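Local coordinates for protein urocanate hydratase (Paenibacillus sp. Soil724D2, PDB 7NED) that probably hydrates thiourocanate in bacterial ergothioneine catabolism, working as a urocanase-family lyase with bound NAD+, at residues 2-7 and 28-33; 411-416 and 507-512. All blocks are in the same frame, centred on the assembly; numbering follows the deposited sequence.

Interaction 1 (2-7 with 28-33) fixes the N-terminal strip of the chain against the end of helix 17-31, whereas interaction 2 (411-416 with 507-512) pairs two helices of the urocanase C-terminal domain. They are separate: their centres lie 27 Å apart and their nearest atoms about 15 Å apart. Neither touches NAD or urocanate, but interaction 1 lies near both, since Gly33 is about 9 Å from the bound NAD and the side chain of Asn28 about 10 Å from the bound urocanate. The two differ in chemistry as well. A guanidinium and a carboxylate, each bonded to the facing main chain, hold interaction 1, which is partly buried, while interaction 2 is a buried, mainly apolar helix pair.

Interaction 1 of 2, residues 2-7 and 28-33. With EDO (1,2-ethanediol), chain D.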
loop_
_atom_site.group_PDB
_atom_site.type_symbol
_atom_site.label_atom_id
_atom_site.label_comp_id
_atom_site.label_asym_id
_atom_site.label_seq_id
_atom_site.Cartn_x
_atom_site.Cartn_y
_atom_site.Cartn_z
ATOM N N GLU A 2 -0.045 -7.070 -36.886
ATOM C CA GLU A 2 1.387 -7.228 -36.680
ATOM C C GLU A 2 1.739 -7.122 -35.190
ATOM O O GLU A 2 1.262 -6.226 -34.488
ATOM C CB GLU A 2 2.164 -6.197 -37.483
ATOM C CG GLU A 2 3.560 -5.983 -36.966
ATOM C CD GLU A 2 4.446 -5.295 -37.976
ATOM O OE1 GLU A 2 5.517 -4.774 -37.574
ATOM O OE2 GLU A 2 4.066 -5.286 -39.169
ATOM N N ARG A 3 2.560 -8.054 -34.722
ATOM C CA ARG A 3 2.826 -8.181 -33.294
ATOM C C ARG A 3 3.742 -7.062 -32.820
ATOM O O ARG A 3 4.679 -6.668 -33.522
ATOM C CB ARG A 3 3.456 -9.546 -33.020
ATOM C CG ARG A 3 3.230 -10.065 -31.630
ATOM C CD ARG A 3 3.110 -11.590 -31.612
ATOM N NE ARG A 3 2.876 -12.023 -30.240
ATOM C CZ ARG A 3 3.816 -11.965 -29.308
ATOM N NH1 ARG A 3 3.554 -12.340 -28.059
ATOM N NH2 ARG A 3 5.012 -11.504 -29.625
ATOM N N ILE A 4 3.468 -6.534 -31.620
ATOM C CA ILE A 4 4.315 -5.485 -31.077
ATOM C C ILE A 4 5.656 -6.083 -30.708
ATOM O O ILE A 4 5.731 -7.170 -30.108
ATOM C CB ILE A 4 3.661 -4.832 -29.849
ATOM C CG1 ILE A 4 2.478 -3.959 -30.281
ATOM C CG2 ILE A 4 4.690 -4.025 -29.080
ATOM C CD1 ILE A 4 1.431 -3.775 -29.175
ATOM N N THR A 5 6.720 -5.375 -31.049
ATOM C CA THR A 5 8.065 -5.756 -30.634
ATOM C C THR A 5 8.780 -4.525 -30.110
ATOM O O THR A 5 8.456 -3.388 -30.485
ATOM C CB THR A 5 8.882 -6.355 -31.800
ATOM O OG1 THR A 5 8.919 -5.399 -32.872
ATOM C CG2 THR A 5 8.266 -7.668 -32.273
ATOM N N ALA A 6 9.745 -4.753 -29.227
ATOM C CA ALA A 6 10.560 -3.652 -28.751
ATOM C C ALA A 6 11.426 -3.103 -29.873
ATOM O O ALA A 6 12.014 -3.859 -30.667
ATOM C CB ALA A 6 11.453 -4.110 -27.587
ATOM N N ALA A 7 11.543 -1.778 -29.905
ATOM C CA ALA A 7 12.519 -1.144 -30.771
ATOM C C ALA A 7 13.913 -1.682 -30.469
ATOM O O ALA A 7 14.302 -1.829 -29.313
ATOM C CB ALA A 7 12.481 0.381 -30.588
ATOM N N ASN A 28 8.742 -4.739 -24.714
ATOM C CA ASN A 28 9.371 -6.042 -24.526
ATOM C C ASN A 28 8.473 -7.014 -23.756
ATOM O O ASN A 28 8.468 -8.214 -24.053
ATOM C CB ASN A 28 10.712 -5.869 -23.807
ATOM C CG ASN A 28 11.521 -7.154 -23.770
ATOM O OD1 ASN A 28 11.705 -7.807 -24.811
ATOM N ND2 ASN A 28 12.021 -7.526 -22.573
ATOM N N VAL A 29 7.725 -6.543 -22.741
ATOM C CA VAL A 29 6.852 -7.497 -22.054
ATOM C C VAL A 29 5.701 -7.897 -22.970
ATOM O O VAL A 29 5.152 -8.997 -22.833
ATOM C CB VAL A 29 6.318 -6.978 -20.696
ATOM C CG1 VAL A 29 7.464 -6.574 -19.767
ATOM C CG2 VAL A 29 5.336 -5.824 -20.880
ATOM N N LEU A 30 5.284 -7.013 -23.887
ATOM C CA LEU A 30 4.252 -7.410 -24.841
ATOM C C LEU A 30 4.835 -8.361 -25.889
ATOM O O LEU A 30 4.207 -9.366 -26.257
ATOM C CB LEU A 30 3.619 -6.167 -25.489
ATOM C CG LEU A 30 2.722 -5.332 -24.552
ATOM C CD1 LEU A 30 2.325 -3.981 -25.169
ATOM C CD2 LEU A 30 1.484 -6.092 -24.150
ATOM N N GLU A 31 6.070 -8.103 -26.314
ATOM C CA GLU A 31 6.726 -9.003 -27.254
ATOM C C GLU A 31 6.848 -10.410 -26.677
ATOM O O GLU A 31 6.639 -11.404 -27.389
ATOM C CB GLU A 31 8.102 -8.450 -27.634
ATOM C CG GLU A 31 8.907 -9.380 -28.591
ATOM C CD GLU A 31 10.190 -8.735 -29.104
ATOM O OE1 GLU A 31 10.420 -7.521 -28.834
ATOM O OE2 GLU A 31 10.982 -9.443 -29.773
ATOM N N ASN A 32 7.212 -10.523 -25.395
ATOM C CA ASN A 32 7.310 -11.820 -24.752
ATOM C C ASN A 32 6.003 -12.273 -24.130
ATOM O O ASN A 32 6.001 -13.255 -23.386
ATOM C CB ASN A 32 8.411 -11.810 -23.692
ATOM C CG ASN A 32 9.794 -11.733 -24.320
ATOM O OD1 ASN A 32 10.000 -12.267 -25.398
ATOM N ND2 ASN A 32 10.715 -11.023 -23.679
ATOM N N GLY A 33 4.906 -11.599 -24.418
ATOM C CA GLY A 33 3.678 -11.880 -23.718
ATOM C C GLY A 33 3.013 -13.128 -24.248
ATOM O O GLY A 33 3.124 -13.461 -25.429
HETATM C C1 EDO D . -0.470 -13.149 -29.422
HETATM O O1 EDO D . -1.523 -12.351 -28.958
HETATM C C2 EDO D . 0.818 -12.709 -28.796
HETATM O O2 EDO D . 1.029 -13.243 -27.505
#
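Glu31 and Arg3 run roughly at right angles to one another, and each side chain bonds to the main chain of the facing segment. The Glu31 chain is extended, with CG anti to its backbone N (chi1 177°), which carries the carboxylate out over Thr5. There OE1 accepts the Ala6 N-H at 2.9 Å from Ala6 N; the bond is fairly straight (161°) and meets the anti side of the carboxylate, tilted from its plane. Thr5 lies across the same carboxylate, its CB 3.8 Å from Glu31 CD. Arg8 forms a salt bridge to Glu31 OE1, so this oxygen has both a backbone and a charged partner.

Arg3 turns its guanidinium edge to the helix end. NH2 donates to Glu31 O at 2.8 Å, with the acceptor almost in the guanidinium plane. The carbonyl is approached from a bent direction, its C=O...NH2 angle being 126°. A 1,2-ethanediol, probably from the crystallisation liquor, donates from O2 to Gly33 O and is also bonded to Gln36 N and Lys37 N; its position against Arg3 is doubtful.

To one side of these polar contacts, Ile4 CD1 meets Leu30 CD1 at 4.1 Å, and Tyr55 of helix 52-64 touches both side chains. The Ile4 carbonyl receives a CA-H...O contact from Glu31, with Ile4 O 3.5 Å from Glu31 CA. Shortening Glu31 to an alanine would probably leave the Ala6 N-H without its carboxylate acceptor and Arg8 without its salt-bridge mate.

Helix 17-31 ends here: Asn32 is the first residue to leave helical geometry, and Gly33 N bonds back to Leu30 O. The arrangement is that of an extended N-terminal segment laid along a helix C-terminus, where an arginine binds a terminal carbonyl, within the urocanase N-terminal domain.

Interaction 2 of 2, residues 411-416 and 507-512; sequences LALAVN and RLETTL
Leu508 presses its CD1 methyl against the inner part of the Asn416 side chain, 3.6 Å from Asn416 CB and 3.8 Å from Asn416 CG. The same methyl also meets the Ala412 carbonyl, with CD1 3.8 Å from Ala412 O. With CG anti to its carbonyl carbon (chi1 -65°), Leu508 turns CD1 to the opposing helix, while CD2 only grazes Ala412 CB at 4.4 Å. Leu413 reaches over from one flank: its CD2 comes to 4.4 Å from Leu508 CB, and its other methyl, CD1, lies 3.8 Å from Glu509 OE2 where the two chains run across one another.

The helices that bring these groups together are antiparallel, at 167° between the short segments, and their axes approach to 9.4 Å. Ala412 and Leu508 have the nearest CA atoms, so the small alanine lies opposite the leucine. Strand 490-498 backs the pair, its Leu496 touching Leu508 and Leu512. The amide of Asn416 is engaged at the start of helix 502-525: OD1 accepts from Gly500 N, and ND2 donates to Ser501 O and to Asp505 OD1.

Van der Waals contact, mostly of aliphatic groups from Leu508 and Leu413, therefore joins the two segments. The polar needs of the buried Asn416 amide are met by residues around the start of helix 502-525, so its aliphatic CB can pack against Leu508.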
loop_
_atom_site.group_PDB
_atom_site.type_symbol
_atom_site.label_atom_id
_atom_site.label_comp_id
_atom_site.label_asym_id
_atom_site.label_seq_id
_atom_site.Cartn_x
_atom_site.Cartn_y
_atom_site.Cartn_z
ATOM N N LEU A 411 27.592 -5.014 -9.541
ATOM C CA LEU A 411 27.295 -5.324 -10.937
ATOM C C LEU A 411 26.777 -4.092 -11.678
ATOM O O LEU A 411 27.243 -3.761 -12.770
ATOM C CB LEU A 411 26.271 -6.448 -10.995
ATOM C CG LEU A 411 25.832 -6.794 -12.406
ATOM C CD1 LEU A 411 27.039 -7.275 -13.290
ATOM C CD2 LEU A 411 24.813 -7.892 -12.277
ATOM N N ALA A 412 25.774 -3.421 -11.112
ATOM C CA ALA A 412 25.134 -2.337 -11.847
ATOM C C ALA A 412 26.101 -1.177 -12.081
ATOM O O ALA A 412 26.078 -0.551 -13.153
ATOM C CB ALA A 412 23.877 -1.860 -11.100
ATOM N N LEU A 413 26.960 -0.878 -11.098
ATOM C CA LEU A 413 27.953 0.179 -11.307
ATOM C C LEU A 413 28.965 -0.201 -12.403
ATOM O O LEU A 413 29.306 0.629 -13.253
ATOM C CB LEU A 413 28.683 0.490 -9.996
ATOM C CG LEU A 413 27.839 1.258 -8.965
ATOM C CD1 LEU A 413 28.661 1.431 -7.689
ATOM C CD2 LEU A 413 27.318 2.588 -9.489
ATOM N N ALA A 414 29.483 -1.436 -12.377
ATOM C CA ALA A 414 30.385 -1.888 -13.450
ATOM C C ALA A 414 29.706 -1.777 -14.807
ATOM O O ALA A 414 30.297 -1.253 -15.760
ATOM C CB ALA A 414 30.859 -3.324 -13.201
ATOM N N VAL A 415 28.443 -2.209 -14.901
ATOM C CA VAL A 415 27.748 -2.196 -16.188
ATOM C C VAL A 415 27.536 -0.769 -16.660
ATOM O O VAL A 415 27.709 -0.464 -17.851
ATOM C CB VAL A 415 26.417 -2.956 -16.092
ATOM C CG1 VAL A 415 25.523 -2.639 -17.288
ATOM C CG2 VAL A 415 26.662 -4.484 -15.977
ATOM N N ASN A 416 27.131 0.130 -15.742
ATOM C CA ASN A 416 26.971 1.521 -16.137
ATOM C C ASN A 416 28.281 2.090 -16.665
ATOM O O ASN A 416 28.288 2.866 -17.627
ATOM C CB ASN A 416 26.446 2.372 -14.965
ATOM C CG ASN A 416 25.841 3.667 -15.445
ATOM O OD1 ASN A 416 24.919 3.656 -16.266
ATOM N ND2 ASN A 416 26.351 4.795 -14.941
ATOM N N ARG A 507 22.330 7.155 -8.791
ATOM C CA ARG A 507 20.996 6.558 -8.689
ATOM C C ARG A 507 21.087 5.051 -8.473
ATOM O O ARG A 507 20.384 4.477 -7.621
ATOM C CB ARG A 507 20.191 6.879 -9.948
ATOM C CG ARG A 507 19.990 8.409 -10.158
ATOM C CD ARG A 507 18.981 8.739 -11.294
ATOM N NE ARG A 507 19.364 8.150 -12.579
ATOM C CZ ARG A 507 18.884 6.992 -13.017
ATOM N NH1 ARG A 507 18.010 6.323 -12.254
ATOM N NH2 ARG A 507 19.281 6.503 -14.210
ATOM N N LEU A 508 21.944 4.390 -9.262
ATOM C CA LEU A 508 22.049 2.935 -9.203
ATOM C C LEU A 508 22.567 2.489 -7.849
ATOM O O LEU A 508 22.063 1.529 -7.261
ATOM C CB LEU A 508 22.983 2.436 -10.302
ATOM C CG LEU A 508 22.509 2.659 -11.726
ATOM C CD1 LEU A 508 23.699 2.389 -12.640
ATOM C CD2 LEU A 508 21.409 1.648 -11.998
ATOM N N GLU A 509 23.627 3.139 -7.375
ATOM C CA GLU A 509 24.187 2.815 -6.072
ATOM C C GLU A 509 23.158 3.001 -4.971
ATOM O O GLU A 509 23.013 2.139 -4.093
ATOM C CB GLU A 509 25.396 3.713 -5.811
ATOM C CG GLU A 509 26.272 3.300 -4.648
ATOM C CD GLU A 509 27.413 4.294 -4.470
ATOM O OE1 GLU A 509 27.151 5.426 -4.041
ATOM O OE2 GLU A 509 28.549 3.987 -4.826
ATOM N N THR A 510 22.473 4.161 -4.981
ATOM C CA THR A 510 21.570 4.517 -3.882
ATOM C C THR A 510 20.395 3.568 -3.848
ATOM O O THR A 510 20.085 2.999 -2.796
ATOM C CB THR A 510 21.098 5.966 -4.008
ATOM O OG1 THR A 510 22.251 6.831 -4.138
ATOM C CG2 THR A 510 20.214 6.401 -2.783
ATOM N N THR A 511 19.760 3.348 -5.009
ATOM C CA THR A 511 18.608 2.457 -5.076
ATOM C C THR A 511 18.977 1.020 -4.744
ATOM O O THR A 511 18.278 0.357 -3.968
ATOM C CB THR A 511 17.960 2.512 -6.461
ATOM O OG1 THR A 511 17.273 3.758 -6.594
ATOM C CG2 THR A 511 16.944 1.410 -6.596
ATOM N N LEU A 512 20.044 0.495 -5.354
ATOM C CA LEU A 512 20.331 -0.921 -5.161
ATOM C C LEU A 512 20.776 -1.205 -3.718
ATOM O O LEU A 512 20.367 -2.208 -3.121
ATOM C CB LEU A 512 21.375 -1.391 -6.200
ATOM C CG LEU A 512 20.781 -1.422 -7.634
ATOM C CD1 LEU A 512 21.853 -1.648 -8.737
ATOM C CD2 LEU A 512 19.647 -2.472 -7.771
#